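Long-range contacts in uncharacterized protein (Bacteroides ovatus CL02T12C04, PDB 6PTM), which probably hydrolyses carrageenan chains from their ends, as an exo-acting carrageenase of glycoside hydrolase family 42: residues A[169-174]-A[552-557]; A[419-424]-A[456-461]; A[464-469]-A[499-504]. One frame throughout, in Å; residues are numbered along the deposited sequence.

In the fold
All three contacts hang on one mixed sheet, and each meets it differently. Contact 3 is strand pairing inside the sheet, neighbouring parallel strands 466-471 and 503-506 being joined mainly by backbone hydrogen bonds; it and contact 2 are wholly buried near the centre of the chain. Contact 2 covers one face of strand 421-423 with helix 448-460, and its chemistry is mainly apolar, with an isoleucine against a methionine and an asparagine beside the sulfur. Contact 1 lies farther from the centre, where helix 551-559 packs on strand 168-175; it is largely buried but has one exposed residue, Asp552. Contacts 1 and 2 do not touch, whereas contact 3 probably hydrogen-bonds to both through its backbone and so links them across the sheet.

Contact 1: A[169-174]-A[552-557]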
# COMPACT_ATOMS: atom_id res chain seq x y z
N PRO A 169 7.04 16.92 8.95
CA PRO A 169 6.76 15.69 8.21
C PRO A 169 7.57 15.67 6.90
O PRO A 169 7.61 16.70 6.16
CB PRO A 169 5.24 15.67 7.96
CG PRO A 169 4.69 16.91 8.64
CD PRO A 169 5.84 17.78 9.06
N VAL A 170 8.16 14.50 6.63
CA VAL A 170 8.77 14.18 5.31
C VAL A 170 8.21 12.83 4.83
O VAL A 170 7.59 12.09 5.62
CB VAL A 170 10.31 14.20 5.35
CG1 VAL A 170 10.84 15.58 5.68
CG2 VAL A 170 10.89 13.17 6.31
N PHE A 171 8.44 12.56 3.56
CA PHE A 171 8.06 11.32 2.85
C PHE A 171 9.32 10.72 2.22
O PHE A 171 10.07 11.45 1.57
CB PHE A 171 6.95 11.65 1.85
CG PHE A 171 5.78 12.35 2.50
CD1 PHE A 171 4.94 11.66 3.37
CD2 PHE A 171 5.56 13.70 2.31
CE1 PHE A 171 3.90 12.31 4.03
CE2 PHE A 171 4.54 14.35 2.99
CZ PHE A 171 3.71 13.65 3.83
N LEU A 172 9.50 9.41 2.37
CA LEU A 172 10.76 8.72 2.01
C LEU A 172 10.56 7.78 0.81
O LEU A 172 9.56 7.03 0.76
CB LEU A 172 11.31 7.97 3.22
CG LEU A 172 11.64 8.81 4.46
CD1 LEU A 172 12.37 7.92 5.48
CD2 LEU A 172 12.45 10.09 4.14
N ALA A 173 11.53 7.79 -0.09
CA ALA A 173 11.62 6.81 -1.20
C ALA A 173 13.04 6.25 -1.27
O ALA A 173 14.00 7.06 -1.24
CB ALA A 173 11.25 7.46 -2.50
N ASP A 174 13.15 4.93 -1.33
CA ASP A 174 14.38 4.20 -1.71
C ASP A 174 14.00 3.03 -2.63
O ASP A 174 12.87 2.97 -3.10
CB ASP A 174 15.17 3.77 -0.46
CG ASP A 174 16.67 3.63 -0.71
OD1 ASP A 174 17.46 3.93 0.19
OD2 ASP A 174 17.04 3.15 -1.80
N ASP A 552 2.88 19.74 5.28
CA ASP A 552 1.75 20.07 6.20
C ASP A 552 0.42 19.91 5.46
O ASP A 552 -0.53 19.32 6.04
CB ASP A 552 1.91 21.44 6.87
CG ASP A 552 3.07 21.49 7.88
OD1 ASP A 552 3.28 20.48 8.70
OD2 ASP A 552 3.77 22.53 7.88
N TYR A 553 0.32 20.40 4.22
CA TYR A 553 -0.90 20.22 3.41
C TYR A 553 -1.19 18.71 3.26
O TYR A 553 -2.34 18.27 3.45
CB TYR A 553 -0.75 20.90 2.05
CG TYR A 553 -0.73 22.41 2.07
CD1 TYR A 553 -1.13 23.15 3.18
CD2 TYR A 553 -0.31 23.11 0.94
CE1 TYR A 553 -1.13 24.54 3.15
CE2 TYR A 553 -0.30 24.49 0.90
CZ TYR A 553 -0.72 25.20 2.00
OH TYR A 553 -0.72 26.57 1.96
N ILE A 554 -0.15 17.93 2.95
CA ILE A 554 -0.25 16.48 2.67
C ILE A 554 -0.76 15.80 3.93
O ILE A 554 -1.76 15.02 3.86
CB ILE A 554 1.07 15.91 2.13
CG1 ILE A 554 1.50 16.54 0.81
CG2 ILE A 554 0.97 14.40 2.01
CD1 ILE A 554 0.46 16.48 -0.30
N MET A 555 -0.19 16.14 5.10
CA MET A 555 -0.69 15.46 6.32
C MET A 555 -2.14 15.88 6.55
O MET A 555 -2.89 15.03 6.96
CB MET A 555 0.16 15.75 7.56
CG MET A 555 1.58 15.30 7.46
SD MET A 555 1.76 13.53 7.04
CE MET A 555 0.67 12.81 8.26
N SER A 556 -2.55 17.14 6.27
CA SER A 556 -3.96 17.56 6.42
C SER A 556 -4.86 16.74 5.49
O SER A 556 -5.96 16.26 5.95
CB SER A 556 -4.13 19.03 6.20
OG SER A 556 -3.47 19.76 7.23
N PHE A 557 -4.44 16.53 4.24
CA PHE A 557 -5.22 15.66 3.32
C PHE A 557 -5.28 14.22 3.86
O PHE A 557 -6.38 13.66 3.80
CB PHE A 557 -4.65 15.66 1.90
CG PHE A 557 -4.89 16.94 1.14
CD1 PHE A 557 -6.18 17.35 0.84
CD2 PHE A 557 -3.83 17.72 0.71
CE1 PHE A 557 -6.41 18.52 0.13
CE2 PHE A 557 -4.06 18.86 -0.03
CZ PHE A 557 -5.34 19.28 -0.29
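The ring of Phe171 meets the helix 551-559 with its far end: Met555 SD lies at the ring edge, near the ring plane, while Ile554 CG2 comes in obliquely, 3.4 Å from Phe171 CZ. The sulfur sits 4.9 Å from the ring centroid and 76° off the ring normal, a Met-aromatic contact made at the rim. In Met555 the bend at chi2 (-55°) lays SD beside the ring and leaves CG for the proline; Met555 CG is 3.7 Å from Pro169 CG. This is packing of helix 551-559 on strand 168-175, an inner strand of the mixed sheet that is broken at Phe171: the strand turns Pro169 and Phe171 toward the helix, with Val170 between them facing away. Ile554 offers its CG2 branch, anti to the backbone N, to the ring. Helix 534-549 backs both partners, its Leu547 touching Ile554 and its Asn548 OD1 taking a hydrogen bond from Phe171 N. Asp552, at the exposed margin, brings OD1 to 3.7 Å from Pro169 CD, whereas its OD2 forms a salt bridge with Lys168.

Contact 2: A[419-424]-A[456-461]; sequences EIIGND and FMKSVS
Ile421 meets the helix with both of its branches. Its CG2 lies 3.5 Å from Met457 SD and also leans on Met457 CB, while the longer branch carries CD1 to the end of the helix, 3.6 Å from the carbonyl oxygen of Ser461 and 4.0 Å from Lys458 CD. The torsions divide this work: with CG1 anti to the carbonyl carbon (chi1 -56°) and CG2 anti to the backbone N, one residue covers two neighbouring places on the helix surface. Met457 CG is anti to the carbonyl carbon and the chain is extended at chi2 (174°), which carries SD past Ile421 to 3.9 Å from Asn423 ND2.

A second shell fixes these groups. Asn423 OD1 is hydrogen-bonded to Tyr454 OH, from the same helix, and to the backbone N of Ala425, which holds the amide in place. Lys458 bends at chi2 and chi3, and its NZ bonds to the carbonyl oxygen of Pro462, leaving its methylene chain beside the isoleucine. Ser461 OG, just past the helix end, is bonded to Lys464 NZ, and Thr415 of helix 411-417 touches both Met457 and Ser461. Ile421 itself is held by backbone bonds to Phe467 of the neighbouring strand 466-471 and to Val465 just before it.

The segment axes approach to 10.2 Å and run nearly antiparallel, at 159°. This is the layering of a beta-alpha-beta unit, in which helix 448-460 returns the chain across the sheet between parallel strands 421-423 and 466-471, in keeping with the alpha/beta barrel catalytic domain of family 42 enzymes.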
# COMPACT_ATOMS: atom_id res chain seq x y z
N GLU A 419 2.36 -1.59 14.61
CA GLU A 419 2.74 -0.20 14.95
C GLU A 419 2.87 0.64 13.67
O GLU A 419 2.65 1.83 13.74
CB GLU A 419 3.98 -0.17 15.84
CG GLU A 419 3.78 -0.83 17.18
CD GLU A 419 3.62 -2.35 17.19
OE1 GLU A 419 4.17 -3.04 16.31
OE2 GLU A 419 2.94 -2.83 18.10
N ILE A 420 3.31 0.01 12.58
CA ILE A 420 3.48 0.65 11.24
C ILE A 420 2.56 -0.11 10.26
O ILE A 420 2.52 -1.32 10.36
CB ILE A 420 4.96 0.62 10.80
CG1 ILE A 420 5.86 1.53 11.65
CG2 ILE A 420 5.11 0.91 9.32
CD1 ILE A 420 7.33 1.32 11.43
N ILE A 421 1.84 0.59 9.38
CA ILE A 421 0.97 -0.06 8.37
C ILE A 421 1.88 -0.57 7.26
O ILE A 421 2.38 0.23 6.49
CB ILE A 421 -0.12 0.88 7.86
CG1 ILE A 421 -0.96 1.42 9.01
CG2 ILE A 421 -0.99 0.17 6.84
CD1 ILE A 421 -1.88 2.53 8.61
N GLY A 422 2.11 -1.88 7.24
CA GLY A 422 2.90 -2.53 6.18
C GLY A 422 2.00 -2.95 5.04
O GLY A 422 0.81 -3.30 5.30
N ASN A 423 2.58 -2.95 3.83
CA ASN A 423 1.98 -3.52 2.61
C ASN A 423 3.01 -3.48 1.48
O ASN A 423 4.04 -2.86 1.66
CB ASN A 423 0.73 -2.76 2.15
CG ASN A 423 0.98 -1.29 1.91
OD1 ASN A 423 1.43 -0.91 0.83
ND2 ASN A 423 0.72 -0.46 2.89
N ASP A 424 2.69 -4.09 0.35
CA ASP A 424 3.44 -3.92 -0.94
C ASP A 424 2.39 -3.70 -2.02
O ASP A 424 2.31 -4.49 -2.97
CB ASP A 424 4.45 -5.04 -1.14
CG ASP A 424 3.88 -6.39 -1.54
OD1 ASP A 424 2.76 -6.69 -1.13
OD2 ASP A 424 4.59 -7.12 -2.25
N PHE A 456 -9.06 1.68 3.74
CA PHE A 456 -9.48 0.68 4.74
C PHE A 456 -8.44 0.65 5.87
O PHE A 456 -8.82 0.74 7.06
CB PHE A 456 -9.77 -0.66 4.06
CG PHE A 456 -10.18 -1.74 5.02
CD1 PHE A 456 -11.49 -1.83 5.47
CD2 PHE A 456 -9.24 -2.62 5.55
CE1 PHE A 456 -11.86 -2.81 6.39
CE2 PHE A 456 -9.62 -3.62 6.45
CZ PHE A 456 -10.92 -3.70 6.88
N MET A 457 -7.17 0.50 5.53
CA MET A 457 -6.06 0.45 6.51
C MET A 457 -6.07 1.75 7.37
O MET A 457 -5.92 1.66 8.60
CB MET A 457 -4.73 0.30 5.77
CG MET A 457 -4.48 -1.04 5.17
SD MET A 457 -2.94 -1.01 4.17
CE MET A 457 -3.42 -1.87 2.68
N LYS A 458 -6.26 2.94 6.77
CA LYS A 458 -6.27 4.19 7.54
C LYS A 458 -7.58 4.34 8.33
O LYS A 458 -7.55 4.99 9.39
CB LYS A 458 -6.03 5.40 6.63
CG LYS A 458 -4.65 5.46 6.00
CD LYS A 458 -3.55 5.82 7.01
CE LYS A 458 -3.51 7.31 7.21
NZ LYS A 458 -2.50 7.69 8.21
N SER A 459 -8.68 3.72 7.90
CA SER A 459 -9.92 3.66 8.71
C SER A 459 -9.64 2.87 9.99
O SER A 459 -10.07 3.30 11.09
CB SER A 459 -11.07 3.10 7.92
OG SER A 459 -11.45 4.00 6.85
N VAL A 460 -8.92 1.76 9.86
CA VAL A 460 -8.58 0.87 10.99
C VAL A 460 -7.61 1.58 11.94
O VAL A 460 -7.91 1.62 13.18
CB VAL A 460 -8.00 -0.47 10.51
CG1 VAL A 460 -7.46 -1.28 11.68
CG2 VAL A 460 -9.04 -1.27 9.76
N SER A 461 -6.53 2.16 11.40
CA SER A 461 -5.42 2.79 12.17
C SER A 461 -5.08 4.15 11.59
O SER A 461 -4.21 4.23 10.72
CB SER A 461 -4.20 1.93 12.17
OG SER A 461 -4.46 0.72 12.86

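Contact 3: A[464-469]-A[499-504]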
# COMPACT_ATOMS: atom_id res chain seq x y z
N LYS A 464 -0.77 6.08 12.32
CA LYS A 464 0.43 5.25 12.04
C LYS A 464 1.06 5.64 10.71
O LYS A 464 0.35 6.01 9.76
CB LYS A 464 0.09 3.76 12.00
CG LYS A 464 -0.38 3.20 13.33
CD LYS A 464 -0.89 1.76 13.20
CE LYS A 464 -1.48 1.25 14.48
NZ LYS A 464 -2.08 -0.07 14.27
N VAL A 465 2.38 5.61 10.70
CA VAL A 465 3.19 5.64 9.47
C VAL A 465 2.76 4.45 8.60
O VAL A 465 2.53 3.36 9.11
CB VAL A 465 4.67 5.65 9.85
CG1 VAL A 465 5.62 5.19 8.75
CG2 VAL A 465 5.04 7.04 10.35
N MET A 466 2.70 4.68 7.31
CA MET A 466 2.48 3.60 6.33
C MET A 466 3.76 3.39 5.51
O MET A 466 4.25 4.33 4.85
CB MET A 466 1.29 3.90 5.43
CG MET A 466 1.02 2.75 4.47
SD MET A 466 -0.14 3.21 3.15
CE MET A 466 -1.64 3.33 4.12
N PHE A 467 4.23 2.14 5.48
CA PHE A 467 5.52 1.75 4.85
C PHE A 467 5.25 0.67 3.81
O PHE A 467 4.93 -0.45 4.20
CB PHE A 467 6.51 1.29 5.91
CG PHE A 467 7.92 1.07 5.41
CD1 PHE A 467 8.34 1.50 4.17
CD2 PHE A 467 8.83 0.42 6.22
CE1 PHE A 467 9.64 1.29 3.74
CE2 PHE A 467 10.14 0.24 5.80
CZ PHE A 467 10.53 0.65 4.55
N ASN A 468 5.28 1.05 2.54
CA ASN A 468 5.22 0.11 1.40
C ASN A 468 6.63 -0.43 1.16
O ASN A 468 7.46 0.32 0.66
CB ASN A 468 4.62 0.75 0.15
CG ASN A 468 4.37 -0.26 -0.94
OD1 ASN A 468 5.10 -1.26 -1.04
ND2 ASN A 468 3.39 0.04 -1.79
N THR A 469 6.89 -1.67 1.59
CA THR A 469 8.24 -2.27 1.72
C THR A 469 8.64 -2.95 0.41
O THR A 469 9.77 -3.39 0.30
CB THR A 469 8.31 -3.26 2.89
OG1 THR A 469 7.14 -4.09 2.90
CG2 THR A 469 8.44 -2.49 4.19
N HIS A 499 -3.48 9.20 0.22
CA HIS A 499 -4.26 8.14 0.89
C HIS A 499 -3.50 7.52 2.08
O HIS A 499 -3.99 6.50 2.61
CB HIS A 499 -4.72 7.14 -0.15
CG HIS A 499 -5.81 7.66 -1.06
ND1 HIS A 499 -7.14 7.28 -0.90
CD2 HIS A 499 -5.78 8.52 -2.11
CE1 HIS A 499 -7.88 7.86 -1.83
NE2 HIS A 499 -7.05 8.64 -2.60
N GLY A 500 -2.31 8.03 2.43
CA GLY A 500 -1.65 7.65 3.70
C GLY A 500 -0.20 7.19 3.55
O GLY A 500 0.46 7.07 4.57
N LEU A 501 0.27 6.90 2.35
CA LEU A 501 1.65 6.39 2.19
C LEU A 501 2.68 7.38 2.74
O LEU A 501 2.68 8.57 2.34
CB LEU A 501 1.90 6.12 0.72
CG LEU A 501 3.27 5.56 0.37
CD1 LEU A 501 3.51 4.23 1.09
CD2 LEU A 501 3.35 5.40 -1.14
N THR A 502 3.60 6.87 3.55
CA THR A 502 4.64 7.69 4.22
C THR A 502 6.02 7.37 3.65
O THR A 502 6.82 8.28 3.53
CB THR A 502 4.67 7.52 5.75
OG1 THR A 502 3.37 7.26 6.28
CG2 THR A 502 5.24 8.75 6.40
N ALA A 503 6.31 6.11 3.37
CA ALA A 503 7.64 5.67 2.93
C ALA A 503 7.46 4.51 1.98
O ALA A 503 6.54 3.71 2.20
CB ALA A 503 8.47 5.28 4.11
N THR A 504 8.36 4.39 1.02
CA THR A 504 8.34 3.33 -0.01
C THR A 504 9.76 2.84 -0.27
O THR A 504 10.63 3.68 -0.55
CB THR A 504 7.74 3.79 -1.34
OG1 THR A 504 6.48 4.40 -1.04
CG2 THR A 504 7.58 2.63 -2.30
O HOH W 1 -0.28 6.83 7.21
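Phe467 pairs with Ala503 and Asn468 with Thr504 in parallel register, and Asn468 N donates to Ala503 O at 3.0 Å. One step earlier Met466 O accepts two N-H groups: Thr502 N comes in the carbonyl plane, on a lone pair, and Ala503 N approaches nearly along the C=O axis. Thr502 answers with its own side chain, OG1 taking the hydrogen of Met466 N over 2.9 Å in a nearly straight bond of 168°. Val465 CG1 crosses the same threonine at about a right angle, 3.9 Å from its CB. A valine in place of Thr502 would probably leave the buried N-H of Met466 without this acceptor.

Met466, with CG anti to the backbone N (chi1 -177°), runs alongside the turn after helix 486-498 and sets SD 3.8 Å from Leu501 CA. Gly500 closes that helix in a Schellman motif, its O linked by a water to Lys464 O. Ala503 O meets the Phe467 ring edge in plane, 3.5 Å from CD1; Ala503 CB lies off the plane, 3.8 Å from CD1, on the side opposite Thr469 CG2, which sits over the ring centre. Leu501 CD1 reaches Asn468 CB.

Helix 486-498 thus connects the two parallel strands as a beta-alpha-beta crossover, with strand 421-423 flanking 466-471 and strand 168-175 flanking 503-506; Tyr454 and Lys458 of helix 448-460 pack against Met466.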